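Local coordinates for SidF, inhibitor of growth family, member 3 (Legionella pneumophila subsp. pneumophila, PDB 4FYE), which probably removes a phosphate from phosphoinositide lipids, consistent with its family of Legionella phosphoinositide phosphatases, at residues Y605-Q608 and A609-L612; T629-A632 and S633-C636. The protein carries 1 engineered substitution. One frame throughout, in Å; residues are numbered along the deposited sequence.

Contact 1 of 2, residues Y605-Q608 and A609-L612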
ATOM      1  N   TYR A 605      16.212  -5.757 -11.609  1.00 58.60           N
ATOM      2  CA  TYR A 605      14.753  -5.852 -11.445  1.00 53.91           C
ATOM      3  C   TYR A 605      14.060  -6.011 -12.786  1.00 57.51           C
ATOM      4  O   TYR A 605      13.228  -6.891 -12.968  1.00 53.16           O
ATOM      5  CB  TYR A 605      14.176  -4.666 -10.684  1.00 51.09           C
ATOM      6  CG  TYR A 605      14.549  -4.671  -9.203  1.00 50.33           C
ATOM      7  CD1 TYR A 605      14.358  -5.817  -8.408  1.00 53.16           C
ATOM      8  CD2 TYR A 605      15.052  -3.519  -8.587  1.00 50.70           C
ATOM      9  CE1 TYR A 605      14.688  -5.801  -7.064  1.00 57.30           C
ATOM     10  CE2 TYR A 605      15.415  -3.485  -7.247  1.00 48.96           C
ATOM     11  CZ  TYR A 605      15.242  -4.616  -6.494  1.00 56.60           C
ATOM     12  OH  TYR A 605      15.582  -4.570  -5.175  1.00 54.37           O
ATOM     13  N   LEU A 606      14.439  -5.199 -13.764  1.00 62.96           N
ATOM     14  CA  LEU A 606      13.781  -5.323 -15.054  1.00 64.12           C
ATOM     15  C   LEU A 606      13.958  -6.731 -15.674  1.00 65.52           C
ATOM     16  O   LEU A 606      13.000  -7.395 -16.037  1.00 65.22           O
ATOM     17  CB  LEU A 606      14.334  -4.290 -16.000  1.00 67.70           C
ATOM     18  CG  LEU A 606      13.391  -3.705 -17.063  1.00 73.16           C
ATOM     19  CD1 LEU A 606      14.206  -3.519 -18.351  1.00 67.04           C
ATOM     20  CD2 LEU A 606      12.076  -4.455 -17.309  1.00 68.63           C
ATOM     21  N   THR A 607      15.182  -7.196 -15.808  1.00 62.26           N
ATOM     22  CA  THR A 607      15.347  -8.435 -16.546  1.00 68.42           C
ATOM     23  C   THR A 607      14.646  -9.604 -15.878  1.00 66.29           C
ATOM     24  O   THR A 607      14.223 -10.534 -16.531  1.00 69.78           O
ATOM     25  CB  THR A 607      16.818  -8.767 -16.735  1.00 68.75           C
ATOM     26  OG1 THR A 607      17.433  -8.829 -15.450  1.00 73.79           O
ATOM     27  CG2 THR A 607      17.460  -7.683 -17.517  1.00 70.08           C
ATOM     28  N   GLN A 608      14.489  -9.539 -14.575  1.00 65.05           N
ATOM     29  CA  GLN A 608      13.852 -10.633 -13.882  1.00 64.85           C
ATOM     30  C   GLN A 608      12.374 -10.583 -14.077  1.00 58.01           C
ATOM     31  O   GLN A 608      11.738 -11.627 -14.126  1.00 57.62           O
ATOM     32  CB  GLN A 608      14.162 -10.596 -12.409  1.00 66.07           C
ATOM     33  CG  GLN A 608      15.635 -10.627 -12.128  1.00 72.09           C
ATOM     34  CD  GLN A 608      16.222 -11.987 -12.377  1.00 82.66           C
ATOM     35  OE1 GLN A 608      15.724 -12.979 -11.829  1.00 81.29           O
ATOM     36  NE2 GLN A 608      17.297 -12.050 -13.202  1.00 78.71           N
ATOM     37  N   ALA A 609      11.837  -9.378 -14.221  1.00 51.94           N
ATOM     38  CA  ALA A 609      10.431  -9.231 -14.515  1.00 49.44           C
ATOM     39  C   ALA A 609      10.120  -9.713 -15.941  1.00 55.25           C
ATOM     40  O   ALA A 609       9.106 -10.399 -16.206  1.00 55.22           O
ATOM     41  CB  ALA A 609      10.006  -7.817 -14.278  1.00 44.93           C
ATOM     42  N   GLN A 610      11.050  -9.450 -16.840  1.00 55.40           N
ATOM     43  CA  GLN A 610      10.899  -9.881 -18.198  1.00 60.09           C
ATOM     44  C   GLN A 610      10.808 -11.363 -18.277  1.00 62.06           C
ATOM     45  O   GLN A 610       9.964 -11.872 -19.017  1.00 62.04           O
ATOM     46  CB  GLN A 610      12.051  -9.364 -19.067  1.00 65.24           C
ATOM     47  CG  GLN A 610      11.996  -7.856 -19.216  1.00 65.14           C
ATOM     48  CD  GLN A 610      13.174  -7.294 -19.976  1.00 73.07           C
ATOM     49  OE1 GLN A 610      13.026  -6.357 -20.781  1.00 69.02           O
ATOM     50  NE2 GLN A 610      14.355  -7.847 -19.721  1.00 72.57           N
ATOM     51  N   GLU A 611      11.643 -12.073 -17.515  1.00 63.78           N
ATOM     52  CA  GLU A 611      11.619 -13.531 -17.594  1.00 61.89           C
ATOM     53  C   GLU A 611      10.210 -14.049 -17.221  1.00 63.21           C
ATOM     54  O   GLU A 611       9.631 -14.901 -17.920  1.00 61.72           O
ATOM     55  CB  GLU A 611      12.714 -14.189 -16.729  1.00 63.09           C
ATOM     56  CG  GLU A 611      12.483 -15.705 -16.588  1.00 71.96           C
ATOM     57  CD  GLU A 611      13.233 -16.385 -15.444  1.00 82.68           C
ATOM     58  OE1 GLU A 611      14.490 -16.388 -15.492  1.00 82.61           O
ATOM     59  OE2 GLU A 611      12.555 -16.956 -14.513  1.00 88.96           O
ATOM     60  N   LEU A 612       9.654 -13.504 -16.124  1.00 61.96           N
ATOM     61  CA  LEU A 612       8.400 -13.990 -15.552  1.00 57.30           C
ATOM     62  C   LEU A 612       7.238 -13.622 -16.472  1.00 60.77           C
ATOM     63  O   LEU A 612       6.209 -14.320 -16.535  1.00 62.16           O
ATOM     64  CB  LEU A 612       8.186 -13.383 -14.176  1.00 54.46           C
ATOM     65  CG  LEU A 612       8.565 -14.076 -12.832  1.00 60.12           C
ATOM     66  CD1 LEU A 612       8.941 -15.577 -12.875  1.00 55.54           C
ATOM     67  CD2 LEU A 612       9.612 -13.286 -12.086  1.00 52.91           C
TER
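Ala-609 N bonds to Tyr-605 O at 3.1 Å, the first of four successive i to i+4 links in a regular stretch of alpha-helix, near the end of helix 590-614. The CB of Ala-609 rests against the Leu-606 and Tyr-605 carbonyl oxygens and faces helix 626-637, where it meets Leu-627. Gln-610 makes the main side-chain contact. Gln-610 N reaches Leu-606 O at 2.9 Å, nearly in line with the carbonyl bond, and the side chain turns back over the preceding turn. CG lies beside the backbone N (chi1 -68°) and the chain is extended beyond it, which lays the aliphatic part across Leu-606, with Gln-610 CG 3.9 Å from Leu-606 CD2. The amide then straddles two residues: OE1 lies near Leu-606 CD1, while Gln-610 NE2 sits 3.4 Å from Thr-607 CA, near its CG2. The hydroxyl of Thr-607 is engaged on its own helix, bonding to Cys-603 O. Glu-611 continues the i to i+4 series, Glu-611 N lying 3.2 Å from Thr-607 O, and its side chain, like that of Gln-610, touches Tyr-561 of helix 522-583. Leu-612 N makes a weak bond of 3.4 Å to Gln-608 O, and Leu-612 CD2 also approaches that oxygen, at 3.4 Å.

Contact 2 of 2, residues T629-A632 and S633-C636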
ATOM      1  N   THR A 629       6.161  -7.882  -7.269  1.00 39.52           N
ATOM      2  CA  THR A 629       7.237  -7.368  -6.391  1.00 35.84           C
ATOM      3  C   THR A 629       8.353  -6.742  -7.191  1.00 38.64           C
ATOM      4  O   THR A 629       8.852  -5.685  -6.805  1.00 40.72           O
ATOM      5  CB  THR A 629       7.872  -8.465  -5.536  1.00 35.80           C
ATOM      6  OG1 THR A 629       6.855  -9.032  -4.724  1.00 37.80           O
ATOM      7  CG2 THR A 629       8.948  -7.881  -4.592  1.00 32.03           C
ATOM      8  N   LEU A 630       8.682  -7.346  -8.345  1.00 41.82           N
ATOM      9  CA  LEU A 630       9.788  -6.889  -9.145  1.00 41.60           C
ATOM     10  C   LEU A 630       9.452  -5.559  -9.670  1.00 43.97           C
ATOM     11  O   LEU A 630      10.202  -4.588  -9.486  1.00 49.06           O
ATOM     12  CB  LEU A 630      10.117  -7.872 -10.254  1.00 43.45           C
ATOM     13  CG  LEU A 630      10.769  -9.081  -9.578  1.00 43.76           C
ATOM     14  CD1 LEU A 630      10.835 -10.385 -10.416  1.00 44.84           C
ATOM     15  CD2 LEU A 630      12.144  -8.659  -9.081  1.00 46.17           C
ATOM     16  N   MET A 631       8.286  -5.468 -10.265  1.00 46.59           N
ATOM     17  CA  MET A 631       7.862  -4.192 -10.854  1.00 48.73           C
ATOM     18  C   MET A 631       7.700  -3.120  -9.772  1.00 48.47           C
ATOM     19  O   MET A 631       8.067  -1.956  -9.986  1.00 50.29           O
ATOM     20  CB  MET A 631       6.597  -4.379 -11.688  1.00 48.67           C
ATOM     21  CG  MET A 631       6.779  -5.363 -12.822  1.00 49.81           C
ATOM     22  SD  MET A 631       8.041  -4.647 -13.889  1.00 64.71           S
ATOM     23  CE  MET A 631       7.069  -3.971 -15.203  1.00 62.13           C
ATOM     24  N   ALA A 632       7.250  -3.497  -8.566  1.00 48.45           N
ATOM     25  CA  ALA A 632       7.062  -2.422  -7.558  1.00 42.99           C
ATOM     26  C   ALA A 632       8.432  -1.980  -7.141  1.00 45.16           C
ATOM     27  O   ALA A 632       8.706  -0.800  -7.002  1.00 47.89           O
ATOM     28  CB  ALA A 632       6.278  -2.898  -6.381  1.00 41.38           C
ATOM     29  N   SER A 633       9.332  -2.931  -6.977  1.00 48.62           N
ATOM     30  CA  SER A 633      10.703  -2.570  -6.601  1.00 49.37           C
ATOM     31  C   SER A 633      11.361  -1.660  -7.658  1.00 54.08           C
ATOM     32  O   SER A 633      12.110  -0.714  -7.320  1.00 50.94           O
ATOM     33  CB  SER A 633      11.492  -3.849  -6.402  1.00 47.50           C
ATOM     34  OG  SER A 633      10.804  -4.599  -5.391  1.00 42.81           O
ATOM     35  N   LEU A 634      11.017  -1.896  -8.922  1.00 50.15           N
ATOM     36  CA  LEU A 634      11.618  -1.155 -10.020  1.00 49.97           C
ATOM     37  C   LEU A 634      11.138   0.279 -10.011  1.00 48.60           C
ATOM     38  O   LEU A 634      11.896   1.231 -10.363  1.00 49.76           O
ATOM     39  CB  LEU A 634      11.161  -1.746 -11.324  1.00 51.64           C
ATOM     40  CG  LEU A 634      12.079  -1.824 -12.532  1.00 55.78           C
ATOM     41  CD1 LEU A 634      11.154  -1.889 -13.733  1.00 55.51           C
ATOM     42  CD2 LEU A 634      13.092  -0.701 -12.633  1.00 53.47           C
ATOM     43  N   SER A 635       9.871   0.434  -9.666  1.00 45.03           N
ATOM     44  CA  SER A 635       9.335   1.758  -9.615  1.00 46.54           C
ATOM     45  C   SER A 635       9.902   2.481  -8.402  1.00 47.66           C
ATOM     46  O   SER A 635      10.203   3.665  -8.489  1.00 51.57           O
ATOM     47  CB  SER A 635       7.846   1.724  -9.581  1.00 50.43           C
ATOM     48  OG  SER A 635       7.443   1.494  -8.241  1.00 59.87           O
ATOM     49  N   CYS A 636      10.109   1.796  -7.277  1.00 47.08           N
ATOM     50  CA  CYS A 636      10.901   2.457  -6.222  1.00 47.80           C
ATOM     51  C   CYS A 636      12.301   2.843  -6.754  1.00 48.42           C
ATOM     52  O   CYS A 636      12.840   3.856  -6.380  1.00 49.74           O
ATOM     53  CB  CYS A 636      10.980   1.610  -4.924  1.00 39.99           C
ATOM     54  SG  CYS A 636       9.350   1.346  -4.278  0.52 33.59           S
TER
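Two serine hydroxyls of helix 626-637 bond back to carbonyls of the preceding turn, adding side-chain bonds to the alpha-helical backbone bonds. Ser-633 OG donates to Thr-629 O at 2.6 Å, an oxygen that also accepts Ser-633 N at 2.8 Å; the two donors come from opposite faces of the carbonyl plane. OG stands beside its own backbone N (chi1 -58°), which directs it to the carbonyl four residues back. Ser-635 instead places OG between its N and carbonyl carbon (chi1 82°), shortening the reach to three residues: Ser-635 OG meets Ala-632 O at 2.9 Å, while Cys-636 N bonds to the same oxygen at 3.0 Å. Each hydroxyl of these buried serines thus donates its proton within the helix. Further backbone bonds run from Leu-634 N to Leu-630 O, with a second, weak one to Met-631 O, and from Ser-635 N to Met-631 O. Apolar contact is slight: Met-631 and Leu-634 run alongside each other in the same direction, Met-631 SD 4.2 Å from Leu-634 CD1. This pair faces helix 438-458, Met-631 meeting Phe-444 and Met-448, and Leu-634 meeting Val-452. Thr-629 and Ala-632 pack on helix 652-668, Leu-630 and Ser-633 on helix 590-614, and strand 641-645 follows shortly along the chain.

Following the chain from the N terminus, contact 1 comes first, near the end of helix 590-614, and contact 2 follows in helix 626-637 after a short connection. Each is local to one helix and closes no long loop; they lie in series, neither nested nor crossed, with centres about 10 Å apart. The two helices pack directly. Leu-612 CD2 lies 3.6 Å from Leu-630 CD1, Tyr-605 CD1 is 3.7 Å from Leu-630 CD2, and Ala-609 CB is 3.8 Å from Met-631 SD. Leu-630 is therefore held between two residues of contact 1. Together the pair joins helix 522-583, on the side of contact 1, to helices 438-458 and 652-668 around contact 2.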